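Long-range contacts in inositol monophosphatase family protein (Staphylococcus aureus, PDB 5I3S), which probably removes phosphate from inositol monophosphate or related sugar phosphates in a metal-dependent hydrolysis: residues K109-F114 with H125-E130; K140-S145 with V214-V219; Q149-I154 with G194-Y199. All blocks are in the same frame, centred on the assembly; numbering follows the deposited sequence.

Contact 1: K109-F114 with H125-E130; sequences KPYAGF and HAKVGE
V128 N gives a nearly straight bond to Y111 O (2.7 Å, 172° at the hydrogen), reaching the carbonyl from 24° off its plane. Two residues along, G113 and A126 form a hydrogen-bonded antiparallel pair: G113 N meets A126 O at 3.0 Å, while the return bond from A126 N to G113 O is bent and weak. H125 CA adds a C-H contact to G113 O at 3.2 Å. The side chains of A112, F114, H125 and K127 share one face of the sheet. There F114 CD1 lies 3.7 Å from H125 CB, and the imidazole turns away, chi1 63°, to hydrogen-bond Y4 OH and G135 O. K127, extended as far as CE, brings NZ to 3.5 Å from Y111 CE1, approaching the ring obliquely. A classic beta bulge, in which Y111 and A112 both face I104 of strand 99-106, is consistent with Y111 lying on this side. At the open end of the hairpin V128 rests CG1 on P110 O, 3.2 Å away, just where K127-E130 makes a type II turn with G129 at positive phi. Helix 2-24 covers the F114 face through A7 and I11; helix 206-218 covers the A126 face. These are neighbouring strands 109-117 and 122-127 of a beta hairpin, central in the larger mixed sheet of the inositol monophosphatase fold.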
loop_
_atom_site.group_PDB
_atom_site.type_symbol
_atom_site.label_atom_id
_atom_site.label_comp_id
_atom_site.label_asym_id
_atom_site.label_seq_id
_atom_site.Cartn_x
_atom_site.Cartn_y
_atom_site.Cartn_z
ATOM N N LYS A 109 14.451 1.460 28.653
ATOM C CA LYS A 109 14.832 2.545 27.759
ATOM C C LYS A 109 15.246 1.999 26.370
ATOM O O LYS A 109 16.006 1.019 26.298
ATOM C CB LYS A 109 15.956 3.369 28.410
ATOM C CG LYS A 109 15.497 4.695 29.044
ATOM C CD LYS A 109 15.711 5.892 28.103
ATOM C CE LYS A 109 14.672 7.003 28.261
ATOM N NZ LYS A 109 13.368 6.670 27.603
ATOM N N PRO A 110 14.738 2.619 25.270
ATOM C CA PRO A 110 15.100 2.247 23.895
ATOM C C PRO A 110 16.599 2.222 23.581
ATOM O O PRO A 110 17.260 3.242 23.753
ATOM C CB PRO A 110 14.443 3.345 23.047
ATOM C CG PRO A 110 13.336 3.880 23.881
ATOM C CD PRO A 110 13.752 3.713 25.309
ATOM N N TYR A 111 17.117 1.098 23.077
ATOM C CA TYR A 111 18.530 1.014 22.653
ATOM C C TYR A 111 18.618 0.936 21.130
ATOM O O TYR A 111 19.284 1.744 20.515
ATOM C CB TYR A 111 19.212 -0.203 23.299
ATOM C CG TYR A 111 20.589 -0.627 22.756
ATOM C CD1 TYR A 111 21.777 0.026 23.150
ATOM C CD2 TYR A 111 20.713 -1.727 21.912
ATOM C CE1 TYR A 111 23.032 -0.396 22.680
ATOM C CE2 TYR A 111 21.956 -2.143 21.427
ATOM C CZ TYR A 111 23.121 -1.485 21.807
ATOM O OH TYR A 111 24.365 -1.932 21.295
ATOM N N ALA A 112 17.944 -0.026 20.519
ATOM C CA ALA A 112 18.059 -0.210 19.077
ATOM C C ALA A 112 16.737 -0.707 18.495
ATOM O O ALA A 112 15.993 -1.378 19.198
ATOM C CB ALA A 112 19.173 -1.213 18.777
ATOM N N GLY A 113 16.478 -0.390 17.229
ATOM C CA GLY A 113 15.353 -0.952 16.487
ATOM C C GLY A 113 15.672 -1.418 15.047
ATOM O O GLY A 113 16.553 -0.826 14.336
ATOM N N PHE A 114 14.938 -2.456 14.622
ATOM C CA PHE A 114 15.142 -3.141 13.348
ATOM C C PHE A 114 13.817 -3.529 12.714
ATOM O O PHE A 114 13.043 -4.190 13.374
ATOM C CB PHE A 114 15.983 -4.427 13.527
ATOM C CG PHE A 114 17.308 -4.216 14.238
ATOM C CD1 PHE A 114 18.467 -3.969 13.528
ATOM C CD2 PHE A 114 17.391 -4.286 15.637
ATOM C CE1 PHE A 114 19.687 -3.785 14.183
ATOM C CE2 PHE A 114 18.601 -4.100 16.304
ATOM C CZ PHE A 114 19.752 -3.856 15.573
ATOM N N HIS A 125 17.066 0.252 10.208
ATOM C CA HIS A 125 17.748 0.102 11.475
ATOM C C HIS A 125 18.320 1.428 12.010
ATOM O O HIS A 125 18.531 2.404 11.264
ATOM C CB HIS A 125 18.823 -1.016 11.399
ATOM C CG HIS A 125 19.917 -0.727 10.429
ATOM N ND1 HIS A 125 21.218 -0.483 10.819
ATOM C CD2 HIS A 125 19.902 -0.629 9.077
ATOM C CE1 HIS A 125 21.951 -0.232 9.741
ATOM N NE2 HIS A 125 21.178 -0.326 8.677
ATOM N N ALA A 126 18.531 1.436 13.326
ATOM C CA ALA A 126 18.827 2.655 14.100
ATOM C C ALA A 126 19.281 2.237 15.485
ATOM O O ALA A 126 18.683 1.342 16.094
ATOM C CB ALA A 126 17.592 3.516 14.209
ATOM N N LYS A 127 20.371 2.803 15.958
ATOM C CA LYS A 127 20.746 2.641 17.359
ATOM C C LYS A 127 20.374 3.955 17.942
ATOM O O LYS A 127 20.625 4.963 17.298
ATOM C CB LYS A 127 22.241 2.331 17.512
ATOM C CG LYS A 127 22.760 2.394 18.944
ATOM C CD LYS A 127 24.179 1.849 19.081
ATOM C CE LYS A 127 24.918 2.354 20.338
ATOM N NZ LYS A 127 24.079 2.729 21.518
ATOM N N VAL A 128 19.722 3.971 19.106
ATOM C CA VAL A 128 19.319 5.264 19.725
ATOM C C VAL A 128 20.544 6.211 19.768
ATOM O O VAL A 128 21.630 5.795 20.168
ATOM C CB VAL A 128 18.640 5.106 21.126
ATOM C CG1 VAL A 128 19.650 4.658 22.156
ATOM C CG2 VAL A 128 18.027 6.423 21.596
ATOM N N GLY A 129 20.378 7.456 19.324
ATOM C CA GLY A 129 21.487 8.442 19.282
ATOM C C GLY A 129 22.372 8.493 18.027
ATOM O O GLY A 129 23.061 9.482 17.806
ATOM N N GLU A 130 22.339 7.447 17.192
ATOM C CA GLU A 130 23.279 7.309 16.056
ATOM C C GLU A 130 22.692 7.389 14.646
ATOM O O GLU A 130 23.397 7.057 13.679
ATOM C CB GLU A 130 24.061 6.013 16.170
ATOM C CG GLU A 130 24.593 5.746 17.558
ATOM C CD GLU A 130 26.015 5.260 17.565
ATOM O OE1 GLU A 130 26.496 4.729 16.531
ATOM O OE2 GLU A 130 26.650 5.402 18.626
#

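Contact 2: K140-S145 with V214-V219; sequences KPLNDS and VILYEV
K140 meets V219 through its backbone: its carbonyl O lies 3.4 Å from V219 CG1, while the lysine side chain starts off away from the helix. The methyl gets there because CG1 stands anti to V219's own carbonyl carbon (chi1 -62°), which directs the other branch, CG2, to L142. P141 brings its CA to 4.1 Å from V219 CA, the shortest CA-to-CA distance between the segments. The same P141 CA offers a C-H to V219 O at 3.5 Å. L142 adds both a hydrogen bond and apolar packing. Its N donates to V219 O over 2.9 Å, with 164° at the hydrogen and the donor 15° from the carbonyl plane; this is the one hydrogen bond between the segments. CB points toward the helix segment, and CG packs on V219 CG2 at 3.6 Å, the two side chains crossing obliquely. CD1 continues to L216 CD2 at 4.2 Å, so the leucine touches both V219, just past the helix, and L216 in its last turn. V219 is the first residue to leave helical backbone angles, and its carbonyl accepts from the passing loop. Beyond L142 the chain moves off to other partners, D144 OD1 accepting from G245 N and S145 OG bonding N243. The contact thus ties the loop between strands 137-138 and 151-153 to the C-terminal end of helix 206-218. V219 also packs on A192 of helix 184-193 and on L139. I215 packs on A126 of strand 122-127, and E218, which also touches A126, uses carboxylate oxygen OE1 to accept from G131 N.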
loop_
_atom_site.group_PDB
_atom_site.type_symbol
_atom_site.label_atom_id
_atom_site.label_comp_id
_atom_site.label_asym_id
_atom_site.label_seq_id
_atom_site.Cartn_x
_atom_site.Cartn_y
_atom_site.Cartn_z
ATOM N N LYS A 140 17.190 10.953 6.142
ATOM C CA LYS A 140 17.134 12.385 6.487
ATOM C C LYS A 140 16.071 12.648 7.561
ATOM O O LYS A 140 15.022 11.974 7.555
ATOM C CB LYS A 140 16.730 13.269 5.286
ATOM C CG LYS A 140 17.534 13.117 3.999
ATOM C CD LYS A 140 18.978 13.554 4.159
ATOM C CE LYS A 140 19.947 12.604 3.461
ATOM N NZ LYS A 140 21.255 12.605 4.177
ATOM N N PRO A 141 16.317 13.664 8.435
ATOM C CA PRO A 141 15.259 14.173 9.283
ATOM C C PRO A 141 14.031 14.544 8.486
ATOM O O PRO A 141 14.071 14.850 7.253
ATOM C CB PRO A 141 15.881 15.408 9.945
ATOM C CG PRO A 141 17.336 15.098 9.997
ATOM C CD PRO A 141 17.588 14.382 8.688
ATOM N N LEU A 142 12.927 14.437 9.195
ATOM C CA LEU A 142 11.638 14.746 8.656
ATOM C C LEU A 142 11.436 16.242 8.737
ATOM O O LEU A 142 11.997 16.901 9.591
ATOM C CB LEU A 142 10.564 14.018 9.483
ATOM C CG LEU A 142 10.650 12.470 9.472
ATOM C CD1 LEU A 142 9.487 11.889 10.234
ATOM C CD2 LEU A 142 10.651 11.950 8.038
ATOM N N ASN A 143 10.623 16.754 7.824
ATOM C CA ASN A 143 10.166 18.157 7.834
ATOM C C ASN A 143 8.686 18.153 8.178
ATOM O O ASN A 143 7.950 17.182 7.906
ATOM C CB ASN A 143 10.342 18.779 6.456
ATOM C CG ASN A 143 11.815 18.980 6.083
ATOM O OD1 ASN A 143 12.616 19.447 6.912
ATOM N ND2 ASN A 143 12.175 18.653 4.839
ATOM N N ASP A 144 8.258 19.243 8.789
ATOM C CA ASP A 144 6.855 19.488 9.035
ATOM C C ASP A 144 6.007 19.542 7.745
ATOM O O ASP A 144 6.447 20.033 6.707
ATOM C CB ASP A 144 6.689 20.792 9.845
ATOM C CG ASP A 144 7.128 20.635 11.344
ATOM O OD1 ASP A 144 7.405 19.492 11.817
ATOM O OD2 ASP A 144 7.178 21.667 12.049
ATOM N N SER A 145 4.778 19.029 7.839
ATOM C CA SER A 145 3.772 19.209 6.798
ATOM C C SER A 145 2.476 19.651 7.455
ATOM O O SER A 145 2.236 19.385 8.652
ATOM C CB SER A 145 3.566 17.873 6.018
ATOM O OG SER A 145 3.006 16.867 6.862
ATOM N N VAL A 214 12.079 3.304 17.141
ATOM C CA VAL A 214 13.471 3.766 17.341
ATOM C C VAL A 214 13.950 4.478 16.087
ATOM O O VAL A 214 14.585 5.552 16.161
ATOM C CB VAL A 214 14.415 2.584 17.722
ATOM C CG1 VAL A 214 15.864 3.037 17.926
ATOM C CG2 VAL A 214 13.903 1.874 18.979
ATOM N N ILE A 215 13.590 3.910 14.935
ATOM C CA ILE A 215 13.922 4.469 13.609
ATOM C C ILE A 215 13.218 5.830 13.410
ATOM O O ILE A 215 13.830 6.851 13.048
ATOM C CB ILE A 215 13.582 3.422 12.486
ATOM C CG1 ILE A 215 14.493 2.179 12.620
ATOM C CG2 ILE A 215 13.749 4.019 11.103
ATOM C CD1 ILE A 215 13.951 0.884 12.068
ATOM N N LEU A 216 11.931 5.851 13.688
ATOM C CA LEU A 216 11.146 7.074 13.634
ATOM C C LEU A 216 11.774 8.169 14.452
ATOM O O LEU A 216 11.915 9.273 13.993
ATOM C CB LEU A 216 9.722 6.787 14.204
ATOM C CG LEU A 216 8.496 7.638 13.884
ATOM C CD1 LEU A 216 7.738 8.103 15.110
ATOM C CD2 LEU A 216 8.762 8.778 12.917
ATOM N N TYR A 217 12.142 7.869 15.683
ATOM C CA TYR A 217 12.636 8.900 16.575
ATOM C C TYR A 217 14.033 9.460 16.098
ATOM O O TYR A 217 14.263 10.679 16.173
ATOM C CB TYR A 217 12.616 8.424 18.036
ATOM C CG TYR A 217 11.232 8.429 18.754
ATOM C CD1 TYR A 217 10.192 9.357 18.455
ATOM C CD2 TYR A 217 11.014 7.562 19.810
ATOM N N GLU A 218 14.893 8.615 15.519
ATOM C CA GLU A 218 16.142 9.105 14.912
ATOM C C GLU A 218 15.983 10.092 13.771
ATOM O O GLU A 218 16.849 10.948 13.628
ATOM C CB GLU A 218 17.053 7.983 14.490
ATOM C CG GLU A 218 17.571 7.213 15.672
ATOM C CD GLU A 218 18.404 8.081 16.642
ATOM O OE1 GLU A 218 19.413 8.698 16.202
ATOM O OE2 GLU A 218 18.061 8.107 17.845
ATOM N N VAL A 219 14.871 10.070 13.030
ATOM C CA VAL A 219 14.632 11.144 12.041
ATOM C C VAL A 219 13.735 12.278 12.560
ATOM O O VAL A 219 13.121 13.026 11.761
ATOM C CB VAL A 219 14.099 10.618 10.684
ATOM C CG1 VAL A 219 15.124 9.691 10.028
ATOM C CG2 VAL A 219 12.755 9.925 10.830
#

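Contact 3: Q149-I154 with G194-Y199; sequences QSIIGI and GNLEAY. With PO4 (phosphate ion), chain E.
E197 lends a side-chain oxygen to a backbone ladder: I151 N donates to E197 OE1 (2.9 Å), meeting the carboxylate from above, 46° out of its plane. The same glutamate's N returns a bond to I151 O at 3.0 Å, nearly in line with the carbonyl, so one residue grips both polar backbone atoms of I151. A bend at chi2 (81°) folds the carboxylate back over its own backbone to do this. Its other oxygen, OE2, bonds H93 ND1 of the second subunit, which probably helps stabilise the negative charge and links the strand pairing to the dimer. Nearer the backbone, E197 CB packs against S150 CB at 3.5 Å; S150 OG bonds N146 O. Regular parallel pairing then takes over, I152 with A198 and G153 with Y199. G153 N donates to A198 O at 2.6 Å, and I152 CA directs a C-H to that same oxygen. L196 CD1 lies 3.9 Å from G153 CA, packed against the glycine, and CD2 packs on I151 CG2, the two side chains crossing at about a right angle. Y199, with CG anti to its N (chi1 169°), lays CD1 3.4 Å from G153 O and extends its hydroxyl to a phosphate ion. OH donates to O4 over 2.6 Å, O4 lying at the ring edge in its plane; the ion is probably from the crystallisation liquor. Strand 151-153 runs between strands 177-179 and 198-201 of the smaller sheet. L246 and I250 of helix 244-255 cover A198, while A184, E187 and V191 of helix 184-193 pack on Y199.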
loop_
_atom_site.group_PDB
_atom_site.type_symbol
_atom_site.label_atom_id
_atom_site.label_comp_id
_atom_site.label_asym_id
_atom_site.label_seq_id
_atom_site.Cartn_x
_atom_site.Cartn_y
_atom_site.Cartn_z
ATOM N N GLN A 149 -1.851 18.960 2.907
ATOM C CA GLN A 149 -0.899 18.461 1.909
ATOM C C GLN A 149 -0.255 17.129 2.287
ATOM O O GLN A 149 0.758 16.765 1.736
ATOM C CB GLN A 149 0.250 19.490 1.707
ATOM C CG GLN A 149 -0.067 20.576 0.693
ATOM C CD GLN A 149 -0.553 21.847 1.362
ATOM O OE1 GLN A 149 0.143 22.417 2.226
ATOM N NE2 GLN A 149 -1.756 22.303 0.982
ATOM N N SER A 150 -0.801 16.415 3.254
ATOM C CA SER A 150 -0.181 15.153 3.697
ATOM C C SER A 150 -1.001 13.964 3.188
ATOM O O SER A 150 -2.214 14.073 3.005
ATOM C CB SER A 150 -0.091 15.114 5.222
ATOM O OG SER A 150 0.540 16.278 5.712
ATOM N N ILE A 151 -0.303 12.862 2.945
ATOM C CA ILE A 151 -0.864 11.512 2.790
ATOM C C ILE A 151 -0.669 10.765 4.078
ATOM O O ILE A 151 0.437 10.761 4.610
ATOM C CB ILE A 151 -0.060 10.686 1.767
ATOM C CG1 ILE A 151 0.069 11.434 0.432
ATOM C CG2 ILE A 151 -0.739 9.340 1.520
ATOM C CD1 ILE A 151 0.844 10.613 -0.597
ATOM N N ILE A 152 -1.706 10.045 4.500
ATOM C CA ILE A 152 -1.750 9.345 5.748
ATOM C C ILE A 152 -2.064 7.899 5.555
ATOM O O ILE A 152 -2.734 7.523 4.609
ATOM C CB ILE A 152 -2.833 9.914 6.696
ATOM C CG1 ILE A 152 -4.250 9.648 6.189
ATOM C CG2 ILE A 152 -2.616 11.430 6.850
ATOM C CD1 ILE A 152 -5.310 10.174 7.116
ATOM N N GLY A 153 -1.587 7.104 6.498
ATOM C CA GLY A 153 -1.825 5.709 6.534
ATOM C C GLY A 153 -2.938 5.416 7.514
ATOM O O GLY A 153 -2.829 5.808 8.687
ATOM N N ILE A 154 -3.975 4.707 7.050
ATOM C CA ILE A 154 -5.057 4.287 7.910
ATOM C C ILE A 154 -5.855 3.196 7.224
ATOM O O ILE A 154 -6.251 3.364 6.073
ATOM C CB ILE A 154 -5.978 5.474 8.303
ATOM C CG1 ILE A 154 -7.053 5.030 9.287
ATOM C CG2 ILE A 154 -6.642 6.132 7.096
ATOM C CD1 ILE A 154 -7.861 6.215 9.813
ATOM N N GLY A 194 9.572 9.222 5.019
ATOM C CA GLY A 194 8.848 10.284 4.327
ATOM C C GLY A 194 7.861 9.832 3.277
ATOM O O GLY A 194 7.268 10.670 2.615
ATOM N N ASN A 195 7.644 8.517 3.135
ATOM C CA ASN A 195 6.644 8.006 2.206
ATOM C C ASN A 195 5.191 8.251 2.645
ATOM O O ASN A 195 4.285 8.325 1.799
ATOM C CB ASN A 195 6.876 6.513 1.910
ATOM C CG ASN A 195 7.803 6.303 0.722
ATOM O OD1 ASN A 195 8.546 7.232 0.292
ATOM N ND2 ASN A 195 7.773 5.088 0.160
ATOM N N LEU A 196 4.977 8.354 3.949
ATOM C CA LEU A 196 3.722 8.798 4.513
ATOM C C LEU A 196 4.054 9.882 5.541
ATOM O O LEU A 196 5.062 9.773 6.238
ATOM C CB LEU A 196 3.023 7.648 5.238
ATOM C CG LEU A 196 2.550 6.387 4.507
ATOM C CD1 LEU A 196 1.947 5.386 5.500
ATOM C CD2 LEU A 196 1.531 6.782 3.449
ATOM N N GLU A 197 3.196 10.885 5.661
ATOM C CA GLU A 197 3.388 11.944 6.623
ATOM C C GLU A 197 2.824 11.545 7.936
ATOM O O GLU A 197 3.327 11.995 8.957
ATOM C CB GLU A 197 2.778 13.291 6.177
ATOM C CG GLU A 197 3.602 14.073 5.145
ATOM C CD GLU A 197 3.442 13.635 3.699
ATOM O OE1 GLU A 197 2.599 12.778 3.349
ATOM O OE2 GLU A 197 4.154 14.202 2.863
ATOM N N ALA A 198 1.808 10.691 7.946
ATOM C CA ALA A 198 1.377 10.080 9.192
ATOM C C ALA A 198 0.692 8.730 8.993
ATOM O O ALA A 198 0.232 8.404 7.904
ATOM C CB ALA A 198 0.442 11.013 9.928
ATOM N N TYR A 199 0.610 7.990 10.097
ATOM C CA TYR A 199 0.003 6.694 10.185
ATOM C C TYR A 199 -0.739 6.605 11.546
ATOM O O TYR A 199 -0.264 7.103 12.575
ATOM C CB TYR A 199 1.084 5.610 10.102
ATOM C CG TYR A 199 0.578 4.236 10.439
ATOM C CD1 TYR A 199 -0.413 3.632 9.653
ATOM C CD2 TYR A 199 1.075 3.525 11.529
ATOM C CE1 TYR A 199 -0.904 2.369 9.940
ATOM C CE2 TYR A 199 0.586 2.257 11.854
ATOM C CZ TYR A 199 -0.394 1.667 11.031
ATOM O OH TYR A 199 -0.945 0.428 11.348
HETATM P P PO4 E . -2.842 -1.431 8.733
HETATM O O1 PO4 E . -1.465 -2.061 8.693
HETATM O O2 PO4 E . -3.890 -2.481 8.759
HETATM O O3 PO4 E . -2.947 -0.570 7.483
HETATM O O4 PO4 E . -2.917 -0.529 9.941
#

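How the contacts relate
The three contacts step across the chain from the larger sheet to the smaller one. Contact 1 closes first along the sequence; contact 2 opens after it, and contact 3 is nested within the loop that contact 2 closes. Contact 2 lies between the others, its centre 13 Å from each, whereas contacts 1 and 3 have centres 23 Å apart and do not touch. E218 on helix 206-218 joins contacts 1 and 2 through a probable bond from G129 N to OE2, and a probable hydrogen bond between S145 OG and S150 OG joins 2 and 3. Helix 206-218 and the loop 140-145 thus lie between the two sheets and connect them through these contacts, and contact 3 carries the connection to the second subunit.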